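Local atomic coordinates of RmpD (Hexulose-6-phosphate synthase) (Streptococcus mutans, PDB entry 3EXS), a protein that belongs to the orotidine 5'-phosphate decarboxylase/HUMPS family of TIM-barrel proteins and holds ribulose-5-phosphate in its barrel in this model. Residues A[7-12]-A[192-197]; A[137-142]-A[170-175]; A[13-18]-A[37-42]; A[27-32]-A[57-62]. All coordinates share one frame; numbering follows the deposited sequence.

Contact 1 (A[7-12]-A[192-197]); sequences NLQVAL and TFIAGR. With 5RP (ribulose-5-phosphate), chain E.
Inside the barrel Q9 and I194 run alongside each other, with Q9 NE2 3.4 Å from I194 CD1 and Q9 CD 3.5 Å from I194 CG1. Q9 sets CG anti to the backbone N (chi1 168°) and stays extended beyond it, which carries the amide inward along the isoleucine; E35 OE1 accepts a hydrogen bond from NE2. The backbones form the tight part, four bonds joining parallel strands 7-12 and 192-195: F193 N to N7 O, Q9 N to F193 O, A195 N to Q9 O (2.8 Å) and A11 N to A195 O (3.0 Å). In the last the donor stands 45° out of the carbonyl plane. The N7 end is the more exposed one, though N7 CB still rests 3.2 Å from T192 OG1. Past strand 192-195, exposed R197 points away from 7-12, and here backbone amides take the phosphate of ribulose-5-phosphate: G196 N to O10 at 3.0 Å, R197 N to O11 at 2.9 Å. The pair closes the barrel, first strand against last. Strand 33-36 flanks 7-12, strand 170-174 flanks 192-195, helix 17-27 packs on V10 and L12, and the F193 ring meets W220.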
loop_
_atom_site.group_PDB
_atom_site.type_symbol
_atom_site.label_atom_id
_atom_site.label_comp_id
_atom_site.label_asym_id
_atom_site.label_seq_id
_atom_site.Cartn_x
_atom_site.Cartn_y
_atom_site.Cartn_z
ATOM N N ASN A 7 -18.013 17.147 0.257
ATOM C CA ASN A 7 -18.361 15.854 0.835
ATOM C C ASN A 7 -17.812 15.653 2.225
ATOM O O ASN A 7 -16.727 16.121 2.542
ATOM C CB ASN A 7 -17.793 14.747 -0.037
ATOM C CG ASN A 7 -18.553 14.578 -1.301
ATOM O OD1 ASN A 7 -17.987 14.272 -2.355
ATOM N ND2 ASN A 7 -19.858 14.765 -1.213
ATOM N N LEU A 8 -18.553 14.932 3.050
ATOM C CA LEU A 8 -17.967 14.340 4.251
ATOM C C LEU A 8 -17.688 12.831 4.032
ATOM O O LEU A 8 -18.583 12.061 3.609
ATOM C CB LEU A 8 -18.850 14.570 5.471
ATOM C CG LEU A 8 -18.343 13.879 6.731
ATOM C CD1 LEU A 8 -17.030 14.491 7.211
ATOM C CD2 LEU A 8 -19.387 13.886 7.830
ATOM N N GLN A 9 -16.451 12.419 4.310
ATOM C CA GLN A 9 -16.070 11.013 4.180
ATOM C C GLN A 9 -15.565 10.488 5.517
ATOM O O GLN A 9 -14.802 11.187 6.184
ATOM C CB GLN A 9 -14.993 10.882 3.098
ATOM C CG GLN A 9 -14.261 9.557 3.003
ATOM C CD GLN A 9 -13.385 9.529 1.766
ATOM O OE1 GLN A 9 -13.664 10.223 0.777
ATOM N NE2 GLN A 9 -12.306 8.743 1.809
ATOM N N VAL A 10 -16.006 9.296 5.924
ATOM C CA VAL A 10 -15.408 8.624 7.083
ATOM C C VAL A 10 -14.379 7.573 6.610
ATOM O O VAL A 10 -14.655 6.792 5.675
ATOM C CB VAL A 10 -16.445 7.981 8.053
ATOM C CG1 VAL A 10 -17.237 6.869 7.384
ATOM C CG2 VAL A 10 -15.765 7.450 9.316
ATOM N N ALA A 11 -13.196 7.595 7.239
ATOM C CA ALA A 11 -12.175 6.576 7.042
ATOM C C ALA A 11 -12.338 5.469 8.092
ATOM O O ALA A 11 -12.188 5.726 9.308
ATOM C CB ALA A 11 -10.802 7.179 7.150
ATOM N N LEU A 12 -12.636 4.252 7.621
ATOM C CA LEU A 12 -12.696 3.101 8.503
ATOM C C LEU A 12 -11.301 2.483 8.551
ATOM O O LEU A 12 -10.896 1.746 7.635
ATOM C CB LEU A 12 -13.768 2.076 8.053
ATOM C CG LEU A 12 -15.197 2.604 7.767
ATOM C CD1 LEU A 12 -16.105 1.577 7.116
ATOM C CD2 LEU A 12 -15.840 3.153 9.003
ATOM N N THR A 192 -13.773 17.087 -0.743
ATOM C CA THR A 192 -14.152 16.111 0.290
ATOM C C THR A 192 -13.258 16.301 1.487
ATOM O O THR A 192 -12.056 16.512 1.316
ATOM C CB THR A 192 -13.949 14.645 -0.198
ATOM O OG1 THR A 192 -14.882 14.344 -1.238
ATOM C CG2 THR A 192 -14.161 13.665 0.922
ATOM N N PHE A 193 -13.833 16.237 2.688
ATOM C CA PHE A 193 -13.052 16.182 3.921
ATOM C C PHE A 193 -13.146 14.779 4.455
ATOM O O PHE A 193 -14.236 14.222 4.603
ATOM C CB PHE A 193 -13.595 17.125 4.989
ATOM C CG PHE A 193 -13.460 18.567 4.651
ATOM C CD1 PHE A 193 -12.330 19.265 5.014
ATOM C CD2 PHE A 193 -14.478 19.238 3.987
ATOM C CE1 PHE A 193 -12.204 20.626 4.698
ATOM C CE2 PHE A 193 -14.364 20.602 3.681
ATOM C CZ PHE A 193 -13.229 21.287 4.037
ATOM N N ILE A 194 -11.995 14.193 4.737
ATOM C CA ILE A 194 -11.982 12.840 5.214
ATOM C C ILE A 194 -11.709 12.865 6.697
ATOM O O ILE A 194 -10.635 13.282 7.133
ATOM C CB ILE A 194 -10.929 12.000 4.484
ATOM C CG1 ILE A 194 -11.198 12.001 2.982
ATOM C CG2 ILE A 194 -10.926 10.585 5.023
ATOM C CD1 ILE A 194 -10.108 11.351 2.184
ATOM N N ALA A 195 -12.679 12.411 7.477
ATOM C CA ALA A 195 -12.469 12.289 8.908
ATOM C C ALA A 195 -12.433 10.826 9.302
ATOM O O ALA A 195 -13.365 10.063 8.993
ATOM C CB ALA A 195 -13.551 13.054 9.700
ATOM N N GLY A 196 -11.330 10.447 9.957
ATOM C CA GLY A 196 -11.202 9.161 10.613
ATOM C C GLY A 196 -11.536 9.270 12.085
ATOM O O GLY A 196 -12.705 9.292 12.459
ATOM N N ARG A 197 -10.502 9.371 12.919
ATOM C CA ARG A 197 -10.646 9.319 14.382
ATOM C C ARG A 197 -11.588 10.346 15.026
ATOM O O ARG A 197 -12.169 10.082 16.088
ATOM C CB ARG A 197 -9.273 9.347 15.062
ATOM C CG ARG A 197 -8.558 7.980 15.075
ATOM C CD ARG A 197 -7.116 8.132 15.559
ATOM N NE ARG A 197 -6.477 9.207 14.812
ATOM C CZ ARG A 197 -5.368 9.083 14.087
ATOM N NH1 ARG A 197 -4.717 7.924 14.011
ATOM N NH2 ARG A 197 -4.901 10.144 13.443
HETATM C C2 5RP E . -3.960 7.047 6.544
HETATM C C3 5RP E . -5.299 7.687 6.842
HETATM C C5 5RP E . -5.459 9.163 7.127
HETATM O O13 5RP E . -4.520 9.741 8.041
HETATM C C6 5RP E . -6.843 9.187 7.731
HETATM O O14 5RP E . -7.746 9.089 6.637
HETATM C C7 5RP E . -7.151 10.440 8.491
HETATM O O8 5RP E . -7.812 9.940 9.631
HETATM P P9 5RP E . -7.644 10.800 10.965
HETATM O O12 5RP E . -6.261 11.417 10.867
HETATM O O11 5RP E . -7.776 9.787 12.097
HETATM O O10 5RP E . -8.770 11.807 10.803
HETATM O O4 5RP E . -6.324 7.004 6.823
HETATM O O1 5RP E . -3.794 7.040 5.124
#

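Contact 2 (A[137-142]-A[170-175]); sequences QAIYHQ and RVSVTG. With 5RP (ribulose-5-phosphate), chain E.
Backbone bonds between Y140 and its partners S172 and T174 anchor this pair of parallel strands: Y140 N gives its hydrogen to S172 O (2.8 Å) and Y140 O takes one from T174 N (3.0 Å). S172 N to A138 O and Q142 N to T174 O extend the series, while A138 N to R170 O is weak. Among van der Waals contacts, I139 CG1 meets S172 CB at 3.6 Å, and Y140 CB touches V171 CG1 on the face that packs on helix 155-167. Strands 137-141 and 170-174 are the sixth and seventh of the TIM barrel, joined through that helix in a beta-alpha-beta crossover. Inside the barrel, T174 CG2 makes a CH-pi contact over a face of the H141 imidazole, 3.7 Å from the centroid and 18° off the normal, while H141 NE2 bonds to E117 OE1. T174 OG1, anti to the backbone N (chi1 -167°), bonds to I194 O and receives a weak bond from ribulose-5-phosphate O14. Of the polar groups, Q137 CG lies over one face of the R170 guanidinium; E113 OE1 takes a hydrogen bond from Q137 NE2 and a salt bridge from R170 NH2, which also bonds to S136 OG. Q137 OE1 accepts from Q115 NE2 and from a water 2.7 Å away.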
loop_
_atom_site.group_PDB
_atom_site.type_symbol
_atom_site.label_atom_id
_atom_site.label_comp_id
_atom_site.label_asym_id
_atom_site.label_seq_id
_atom_site.Cartn_x
_atom_site.Cartn_y
_atom_site.Cartn_z
ATOM N N GLN A 137 -8.479 13.195 -9.178
ATOM C CA GLN A 137 -8.609 13.337 -7.726
ATOM C C GLN A 137 -7.289 13.121 -6.989
ATOM O O GLN A 137 -6.550 12.197 -7.271
ATOM C CB GLN A 137 -9.635 12.369 -7.175
ATOM C CG GLN A 137 -11.029 12.545 -7.712
ATOM C CD GLN A 137 -12.040 11.932 -6.778
ATOM O OE1 GLN A 137 -11.999 12.178 -5.579
ATOM N NE2 GLN A 137 -12.944 11.113 -7.318
ATOM N N ALA A 138 -7.010 13.981 -6.029
ATOM C CA ALA A 138 -5.875 13.788 -5.161
ATOM C C ALA A 138 -6.351 13.955 -3.745
ATOM O O ALA A 138 -7.351 14.635 -3.492
ATOM C CB ALA A 138 -4.772 14.773 -5.472
ATOM N N ILE A 139 -5.637 13.318 -2.831
ATOM C CA ILE A 139 -5.970 13.337 -1.434
ATOM C C ILE A 139 -4.739 13.830 -0.745
ATOM O O ILE A 139 -3.694 13.178 -0.773
ATOM C CB ILE A 139 -6.316 11.941 -0.926
ATOM C CG1 ILE A 139 -7.613 11.487 -1.568
ATOM C CG2 ILE A 139 -6.427 11.932 0.602
ATOM C CD1 ILE A 139 -7.627 10.089 -1.862
ATOM N N TYR A 140 -4.891 15.002 -0.138
ATOM C CA TYR A 140 -3.822 15.726 0.538
ATOM C C TYR A 140 -3.908 15.542 2.065
ATOM O O TYR A 140 -4.983 15.681 2.672
ATOM C CB TYR A 140 -3.869 17.232 0.165
ATOM C CG TYR A 140 -2.757 18.019 0.819
ATOM C CD1 TYR A 140 -1.560 18.240 0.158
ATOM C CD2 TYR A 140 -2.881 18.482 2.129
ATOM C CE1 TYR A 140 -0.539 18.924 0.759
ATOM C CE2 TYR A 140 -1.859 19.155 2.744
ATOM C CZ TYR A 140 -0.694 19.379 2.052
ATOM O OH TYR A 140 0.330 20.058 2.648
ATOM N N HIS A 141 -2.755 15.263 2.667
ATOM C CA HIS A 141 -2.632 15.004 4.101
ATOM C C HIS A 141 -1.970 16.160 4.858
ATOM O O HIS A 141 -0.895 16.639 4.459
ATOM C CB HIS A 141 -1.835 13.721 4.316
ATOM C CG HIS A 141 -2.478 12.509 3.722
ATOM N ND1 HIS A 141 -2.990 11.486 4.491
ATOM C CD2 HIS A 141 -2.699 12.161 2.433
ATOM C CE1 HIS A 141 -3.492 10.557 3.698
ATOM N NE2 HIS A 141 -3.331 10.945 2.446
ATOM N N GLN A 142 -2.625 16.611 5.935
ATOM C CA GLN A 142 -2.060 17.600 6.868
ATOM C C GLN A 142 -0.692 17.087 7.352
ATOM O O GLN A 142 -0.545 15.883 7.627
ATOM C CB GLN A 142 -3.028 17.853 8.059
ATOM C CG GLN A 142 -3.813 19.217 8.087
ATOM C CD GLN A 142 -4.797 19.466 6.891
ATOM O OE1 GLN A 142 -4.892 18.669 5.945
ATOM N NE2 GLN A 142 -5.517 20.595 6.950
ATOM N N ARG A 170 -10.052 17.615 -8.173
ATOM C CA ARG A 170 -10.905 17.602 -6.990
ATOM C C ARG A 170 -10.073 17.072 -5.831
ATOM O O ARG A 170 -9.845 15.888 -5.747
ATOM C CB ARG A 170 -12.138 16.726 -7.214
ATOM C CG ARG A 170 -13.258 17.385 -8.034
ATOM C CD ARG A 170 -14.163 16.308 -8.704
ATOM N NE ARG A 170 -13.460 15.619 -9.795
ATOM C CZ ARG A 170 -13.563 14.314 -10.072
ATOM N NH1 ARG A 170 -14.359 13.529 -9.338
ATOM N NH2 ARG A 170 -12.857 13.782 -11.080
ATOM N N VAL A 171 -9.592 17.969 -4.971
ATOM C CA VAL A 171 -8.758 17.628 -3.809
ATOM C C VAL A 171 -9.592 17.217 -2.605
ATOM O O VAL A 171 -10.551 17.927 -2.245
ATOM C CB VAL A 171 -7.909 18.843 -3.365
ATOM C CG1 VAL A 171 -6.959 18.491 -2.208
ATOM C CG2 VAL A 171 -7.138 19.384 -4.516
ATOM N N SER A 172 -9.214 16.081 -1.999
ATOM C CA SER A 172 -9.702 15.643 -0.680
ATOM C C SER A 172 -8.665 16.038 0.369
ATOM O O SER A 172 -7.475 15.943 0.111
ATOM C CB SER A 172 -9.924 14.120 -0.614
ATOM O OG SER A 172 -11.018 13.664 -1.404
ATOM N N VAL A 173 -9.111 16.494 1.540
ATOM C CA VAL A 173 -8.180 16.863 2.614
ATOM C C VAL A 173 -8.429 16.042 3.851
ATOM O O VAL A 173 -9.570 15.819 4.244
ATOM C CB VAL A 173 -8.177 18.405 2.997
ATOM C CG1 VAL A 173 -7.981 19.302 1.771
ATOM C CG2 VAL A 173 -9.421 18.793 3.728
ATOM N N THR A 174 -7.356 15.600 4.480
ATOM C CA THR A 174 -7.475 14.695 5.610
ATOM C C THR A 174 -6.253 14.815 6.515
ATOM O O THR A 174 -5.249 15.423 6.111
ATOM C CB THR A 174 -7.664 13.250 5.127
ATOM O OG1 THR A 174 -8.078 12.447 6.228
ATOM C CG2 THR A 174 -6.370 12.682 4.511
ATOM N N GLY A 175 -6.342 14.249 7.723
ATOM C CA GLY A 175 -5.249 14.295 8.704
ATOM C C GLY A 175 -5.648 15.055 9.955
ATOM O O GLY A 175 -5.632 16.288 9.977
HETATM C C2 5RP E . -3.960 7.047 6.544
HETATM C C3 5RP E . -5.299 7.687 6.842
HETATM C C5 5RP E . -5.459 9.163 7.127
HETATM O O13 5RP E . -4.520 9.741 8.041
HETATM C C6 5RP E . -6.843 9.187 7.731
HETATM O O14 5RP E . -7.746 9.089 6.637
HETATM C C7 5RP E . -7.151 10.440 8.491
HETATM O O8 5RP E . -7.812 9.940 9.631
HETATM P P9 5RP E . -7.644 10.800 10.965
HETATM O O12 5RP E . -6.261 11.417 10.867
HETATM O O11 5RP E . -7.776 9.787 12.097
HETATM O O10 5RP E . -8.770 11.807 10.803
HETATM O O4 5RP E . -6.324 7.004 6.823
HETATM O O1 5RP E . -3.794 7.040 5.124
HETATM O O HOH W 1 -10.513 13.687 -3.849
#

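Contact 3 (A[13-18]-A[37-42]); sequences DHSNLK and GTVCLL. With 5RP (ribulose-5-phosphate), chain E.
Three atoms of C40 gather at H14 O: CA and CB each at 3.2 Å and SG at 3.4 Å, the CA approach being a bent C-H...O contact. Here the loop following the first barrel strand lies against the start of the helix that follows the second, at the C-terminal end of the TIM barrel, where ribulose-5-phosphate is bound. With chi1 at -161°, C40 SG points away from the backbone N and runs past H14 O to within 3.9 Å of N16 O. N16 itself is the N-cap of helix 17-27, its OD1 accepting from G19 N. Nearer the ligand, D13 OD1 lies 3.4 Å from G37 CA, and D13 OD2 comes 2.9 Å from ribulose-5-phosphate O4. The second subunit covers the outer side: its N77 bonds to S15 OG and its T73 packs on S15 and V39. V39 reaches into the loop with CG1, 3.4 Å from D13 O and 3.7 Å from S15 OG.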
loop_
_atom_site.group_PDB
_atom_site.type_symbol
_atom_site.label_atom_id
_atom_site.label_comp_id
_atom_site.label_asym_id
_atom_site.label_seq_id
_atom_site.Cartn_x
_atom_site.Cartn_y
_atom_site.Cartn_z
ATOM N N ASP A 13 -10.581 2.798 9.631
ATOM C CA ASP A 13 -9.169 2.390 9.806
ATOM C C ASP A 13 -8.963 1.327 10.875
ATOM O O ASP A 13 -7.839 1.123 11.351
ATOM C CB ASP A 13 -8.287 3.603 10.108
ATOM C CG ASP A 13 -8.048 4.443 8.884
ATOM O OD1 ASP A 13 -8.384 3.979 7.774
ATOM O OD2 ASP A 13 -7.534 5.573 9.019
ATOM N N HIS A 14 -10.060 0.655 11.225
ATOM C CA HIS A 14 -10.078 -0.372 12.263
ATOM C C HIS A 14 -9.195 -1.546 11.885
ATOM O O HIS A 14 -8.896 -1.768 10.713
ATOM C CB HIS A 14 -11.506 -0.830 12.496
ATOM C CG HIS A 14 -12.443 0.288 12.813
ATOM N ND1 HIS A 14 -12.954 1.126 11.846
ATOM C CD2 HIS A 14 -12.960 0.711 13.992
ATOM C CE1 HIS A 14 -13.740 2.026 12.415
ATOM N NE2 HIS A 14 -13.751 1.801 13.718
ATOM N N SER A 15 -8.770 -2.292 12.889
ATOM C CA SER A 15 -7.856 -3.401 12.654
ATOM C C SER A 15 -8.613 -4.714 12.559
ATOM O O SER A 15 -8.033 -5.788 12.393
ATOM C CB SER A 15 -6.779 -3.451 13.735
ATOM O OG SER A 15 -5.777 -2.509 13.435
ATOM N N ASN A 16 -9.922 -4.609 12.642
ATOM C CA ASN A 16 -10.767 -5.765 12.550
ATOM C C ASN A 16 -12.080 -5.396 11.882
ATOM O O ASN A 16 -12.422 -4.204 11.729
ATOM C CB ASN A 16 -10.975 -6.369 13.928
ATOM C CG ASN A 16 -11.639 -5.418 14.876
ATOM O OD1 ASN A 16 -12.540 -4.665 14.499
ATOM N ND2 ASN A 16 -11.212 -5.444 16.122
ATOM N N LEU A 17 -12.787 -6.438 11.469
ATOM C CA LEU A 17 -13.939 -6.325 10.617
ATOM C C LEU A 17 -15.107 -5.786 11.397
ATOM O O LEU A 17 -15.867 -4.964 10.892
ATOM C CB LEU A 17 -14.295 -7.706 10.061
ATOM C CG LEU A 17 -15.516 -7.831 9.163
ATOM C CD1 LEU A 17 -15.325 -7.026 7.882
ATOM C CD2 LEU A 17 -15.786 -9.303 8.858
ATOM N N LYS A 18 -15.250 -6.248 12.630
ATOM C CA LYS A 18 -16.367 -5.811 13.439
ATOM C C LYS A 18 -16.292 -4.301 13.735
ATOM O O LYS A 18 -17.306 -3.629 13.805
ATOM C CB LYS A 18 -16.444 -6.623 14.732
ATOM C CG LYS A 18 -15.332 -6.327 15.715
ATOM C CD LYS A 18 -15.699 -6.822 17.099
ATOM C CE LYS A 18 -14.501 -6.656 18.026
ATOM N NZ LYS A 18 -14.593 -7.479 19.264
ATOM N N GLY A 37 -10.484 1.706 4.923
ATOM C CA GLY A 37 -9.119 2.192 5.025
ATOM C C GLY A 37 -8.074 1.104 4.892
ATOM O O GLY A 37 -8.306 -0.076 5.252
ATOM N N THR A 38 -6.908 1.518 4.403
ATOM C CA THR A 38 -5.793 0.625 4.187
ATOM C C THR A 38 -5.557 -0.332 5.354
ATOM O O THR A 38 -5.479 -1.542 5.158
ATOM C CB THR A 38 -4.528 1.428 3.873
ATOM O OG1 THR A 38 -4.856 2.412 2.885
ATOM C CG2 THR A 38 -3.404 0.522 3.326
ATOM N N VAL A 39 -5.438 0.204 6.564
ATOM C CA VAL A 39 -5.163 -0.602 7.754
ATOM C C VAL A 39 -6.187 -1.721 7.826
ATOM O O VAL A 39 -5.856 -2.879 8.145
ATOM C CB VAL A 39 -5.227 0.236 9.038
ATOM C CG1 VAL A 39 -5.174 -0.662 10.257
ATOM C CG2 VAL A 39 -4.127 1.287 9.059
ATOM N N CYS A 40 -7.424 -1.383 7.478
ATOM C CA CYS A 40 -8.488 -2.344 7.594
ATOM C C CYS A 40 -8.420 -3.400 6.495
ATOM O O CYS A 40 -8.553 -4.582 6.791
ATOM C CB CYS A 40 -9.864 -1.660 7.659
ATOM S SG CYS A 40 -11.151 -2.780 8.341
ATOM N N LEU A 41 -8.197 -2.983 5.249
ATOM C CA LEU A 41 -8.137 -3.902 4.116
ATOM C C LEU A 41 -6.995 -4.899 4.254
ATOM O O LEU A 41 -7.160 -6.096 3.984
ATOM C CB LEU A 41 -7.981 -3.143 2.799
ATOM C CG LEU A 41 -9.143 -2.273 2.287
ATOM C CD1 LEU A 41 -8.688 -1.401 1.157
ATOM C CD2 LEU A 41 -10.362 -3.112 1.879
ATOM N N LEU A 42 -5.844 -4.406 4.695
ATOM C CA LEU A 42 -4.702 -5.250 4.972
ATOM C C LEU A 42 -5.019 -6.279 6.060
ATOM O O LEU A 42 -4.368 -7.319 6.115
ATOM C CB LEU A 42 -3.472 -4.402 5.332
ATOM C CG LEU A 42 -2.851 -3.575 4.182
ATOM C CD1 LEU A 42 -1.854 -2.573 4.721
ATOM C CD2 LEU A 42 -2.170 -4.469 3.106
HETATM C C2 5RP E . -3.960 7.047 6.544
HETATM C C3 5RP E . -5.299 7.687 6.842
HETATM C C5 5RP E . -5.459 9.163 7.127
HETATM O O13 5RP E . -4.520 9.741 8.041
HETATM C C6 5RP E . -6.843 9.187 7.731
HETATM O O14 5RP E . -7.746 9.089 6.637
HETATM C C7 5RP E . -7.151 10.440 8.491
HETATM O O8 5RP E . -7.812 9.940 9.631
HETATM P P9 5RP E . -7.644 10.800 10.965
HETATM O O12 5RP E . -6.261 11.417 10.867
HETATM O O11 5RP E . -7.776 9.787 12.097
HETATM O O10 5RP E . -8.770 11.807 10.803
HETATM O O4 5RP E . -6.324 7.004 6.823
HETATM O O1 5RP E . -3.794 7.040 5.124
#

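Contact 4 (A[27-32]-A[57-62]); sequences VGNEVD and PDKIIV
Flat groups in this contact are backbone peptides, and the amine of K59 reaches two of them. At the G28 carbonyl NZ stands above the plane, 35° out of it, and gives a hydrogen bond of 2.7 Å to G28 O. The V31 carbonyl receives a second, weak bond, K59 NZ to V31 O at 3.4 Å, with K59 CD almost as close to the same oxygen. The amide of N29 stays more distant, OD1 4.3 Å from K59 NZ. K59 gets there by setting CG anti to its backbone N and then bending twice (chi2 79°, chi3 49°), which folds the chain past D32 O, 3.7 Å from K59 CD. The two carbonyls would probably stabilise the ammonium charge. No salt bridge joins it to D32, whose OD1 lies 6.8 Å from K59 NZ while OD2 accepts from L8 N. I60 adds little, its CB 4.1 Å from D32 O. Segment 27-32 connects helix 17-27 to strand 33-36, and 57-62 includes the first residues of strand 60-67; both belong to the alpha-to-beta loop end of the TIM barrel, opposite the ligand end.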
loop_
_atom_site.group_PDB
_atom_site.type_symbol
_atom_site.label_atom_id
_atom_site.label_comp_id
_atom_site.label_asym_id
_atom_site.label_seq_id
_atom_site.Cartn_x
_atom_site.Cartn_y
_atom_site.Cartn_z
ATOM N N VAL A 27 -22.721 5.514 11.421
ATOM C CA VAL A 27 -22.530 6.868 10.904
ATOM C C VAL A 27 -22.874 7.014 9.435
ATOM O O VAL A 27 -22.869 8.131 8.894
ATOM C CB VAL A 27 -21.094 7.440 11.181
ATOM C CG1 VAL A 27 -20.744 7.315 12.645
ATOM C CG2 VAL A 27 -20.033 6.769 10.319
ATOM N N GLY A 28 -23.178 5.892 8.798
ATOM C CA GLY A 28 -23.361 5.843 7.345
ATOM C C GLY A 28 -24.339 6.832 6.729
ATOM O O GLY A 28 -24.108 7.332 5.647
ATOM N N ASN A 29 -25.440 7.115 7.406
ATOM C CA ASN A 29 -26.405 8.059 6.864
ATOM C C ASN A 29 -26.015 9.509 7.059
ATOM O O ASN A 29 -26.452 10.367 6.300
ATOM C CB ASN A 29 -27.797 7.782 7.420
ATOM C CG ASN A 29 -28.253 6.360 7.134
ATOM O OD1 ASN A 29 -28.030 5.820 6.030
ATOM N ND2 ASN A 29 -28.877 5.737 8.131
ATOM N N GLU A 30 -25.192 9.775 8.067
ATOM C CA GLU A 30 -24.565 11.085 8.241
ATOM C C GLU A 30 -23.453 11.495 7.249
ATOM O O GLU A 30 -23.061 12.664 7.278
ATOM C CB GLU A 30 -23.971 11.183 9.643
ATOM C CG GLU A 30 -24.921 10.805 10.753
ATOM C CD GLU A 30 -26.160 11.675 10.768
ATOM O OE1 GLU A 30 -26.007 12.912 10.816
ATOM O OE2 GLU A 30 -27.278 11.126 10.719
ATOM N N VAL A 31 -22.907 10.572 6.440
ATOM C CA VAL A 31 -21.743 10.882 5.569
ATOM C C VAL A 31 -22.062 10.711 4.095
ATOM O O VAL A 31 -23.018 10.012 3.738
ATOM C CB VAL A 31 -20.421 10.034 5.867
ATOM C CG1 VAL A 31 -19.858 10.297 7.268
ATOM C CG2 VAL A 31 -20.635 8.553 5.645
ATOM N N ASP A 32 -21.233 11.298 3.238
ATOM C CA ASP A 32 -21.449 11.189 1.795
ATOM C C ASP A 32 -20.639 10.076 1.135
ATOM O O ASP A 32 -21.016 9.587 0.071
ATOM C CB ASP A 32 -21.133 12.523 1.111
ATOM C CG ASP A 32 -21.841 13.678 1.767
ATOM O OD1 ASP A 32 -23.067 13.745 1.633
ATOM O OD2 ASP A 32 -21.185 14.494 2.442
ATOM N N PRO A 57 -26.240 0.588 -0.763
ATOM C CA PRO A 57 -26.339 0.408 -2.214
ATOM C C PRO A 57 -25.984 1.649 -3.042
ATOM O O PRO A 57 -25.522 1.497 -4.161
ATOM C CB PRO A 57 -27.823 0.054 -2.413
ATOM C CG PRO A 57 -28.230 -0.540 -1.106
ATOM C CD PRO A 57 -27.489 0.194 -0.075
ATOM N N ASP A 58 -26.206 2.851 -2.505
ATOM C CA ASP A 58 -26.045 4.108 -3.278
ATOM C C ASP A 58 -24.891 5.016 -2.874
ATOM O O ASP A 58 -24.468 5.866 -3.667
ATOM C CB ASP A 58 -27.335 4.920 -3.238
ATOM C CG ASP A 58 -28.486 4.177 -3.862
ATOM O OD1 ASP A 58 -28.289 3.609 -4.965
ATOM O OD2 ASP A 58 -29.577 4.128 -3.235
ATOM N N LYS A 59 -24.413 4.868 -1.642
ATOM C CA LYS A 59 -23.269 5.632 -1.152
ATOM C C LYS A 59 -22.044 5.467 -2.062
ATOM O O LYS A 59 -21.896 4.454 -2.779
ATOM C CB LYS A 59 -22.920 5.154 0.253
ATOM C CG LYS A 59 -22.266 6.169 1.155
ATOM C CD LYS A 59 -23.273 7.153 1.750
ATOM C CE LYS A 59 -24.483 6.470 2.373
ATOM N NZ LYS A 59 -25.227 7.449 3.206
ATOM N N ILE A 60 -21.173 6.470 -2.052
ATOM C CA ILE A 60 -19.865 6.325 -2.663
ATOM C C ILE A 60 -18.977 5.589 -1.660
ATOM O O ILE A 60 -18.898 5.973 -0.487
ATOM C CB ILE A 60 -19.274 7.699 -3.065
ATOM C CG1 ILE A 60 -20.206 8.403 -4.066
ATOM C CG2 ILE A 60 -17.878 7.544 -3.664
ATOM C CD1 ILE A 60 -20.032 9.927 -4.138
ATOM N N ILE A 61 -18.339 4.519 -2.125
ATOM C CA ILE A 61 -17.439 3.711 -1.300
ATOM C C ILE A 61 -16.028 3.727 -1.856
ATOM O O ILE A 61 -15.826 3.539 -3.056
ATOM C CB ILE A 61 -17.935 2.258 -1.175
ATOM C CG1 ILE A 61 -19.121 2.206 -0.217
ATOM C CG2 ILE A 61 -16.820 1.309 -0.703
ATOM C CD1 ILE A 61 -19.937 1.021 -0.433
ATOM N N VAL A 62 -15.075 3.969 -0.957
ATOM C CA VAL A 62 -13.679 4.014 -1.271
ATOM C C VAL A 62 -12.977 2.754 -0.759
ATOM O O VAL A 62 -13.118 2.374 0.422
ATOM C CB VAL A 62 -13.009 5.246 -0.627
ATOM C CG1 VAL A 62 -11.493 5.263 -0.904
ATOM C CG2 VAL A 62 -13.633 6.527 -1.147
#

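In the fold
Contact 1 borders the other three. Its centre is about 10 Å from that of contact 2, where T192 O and V173 N (3.0 Å, probably a hydrogen bond) join adjacent strands. Towards contact 3 the link is probably a hydrogen bond from G37 N to L12 O, 2.7 Å; towards contact 4, L8 O packs 3.5 Å from V31 CB. Contacts 1, 2 and 3 all touch ribulose-5-phosphate, which is also hydrogen-bonded to K66 NZ, Y119 OH and G176 N. Contacts 2 and 3 approach it from different sides, their centres about 20 Å apart and nearest atoms about 7 Å. Contact 4 lies away from it, the V31 side chain about 12 Å from the ligand, and its centre is about 17 Å from that of contact 3.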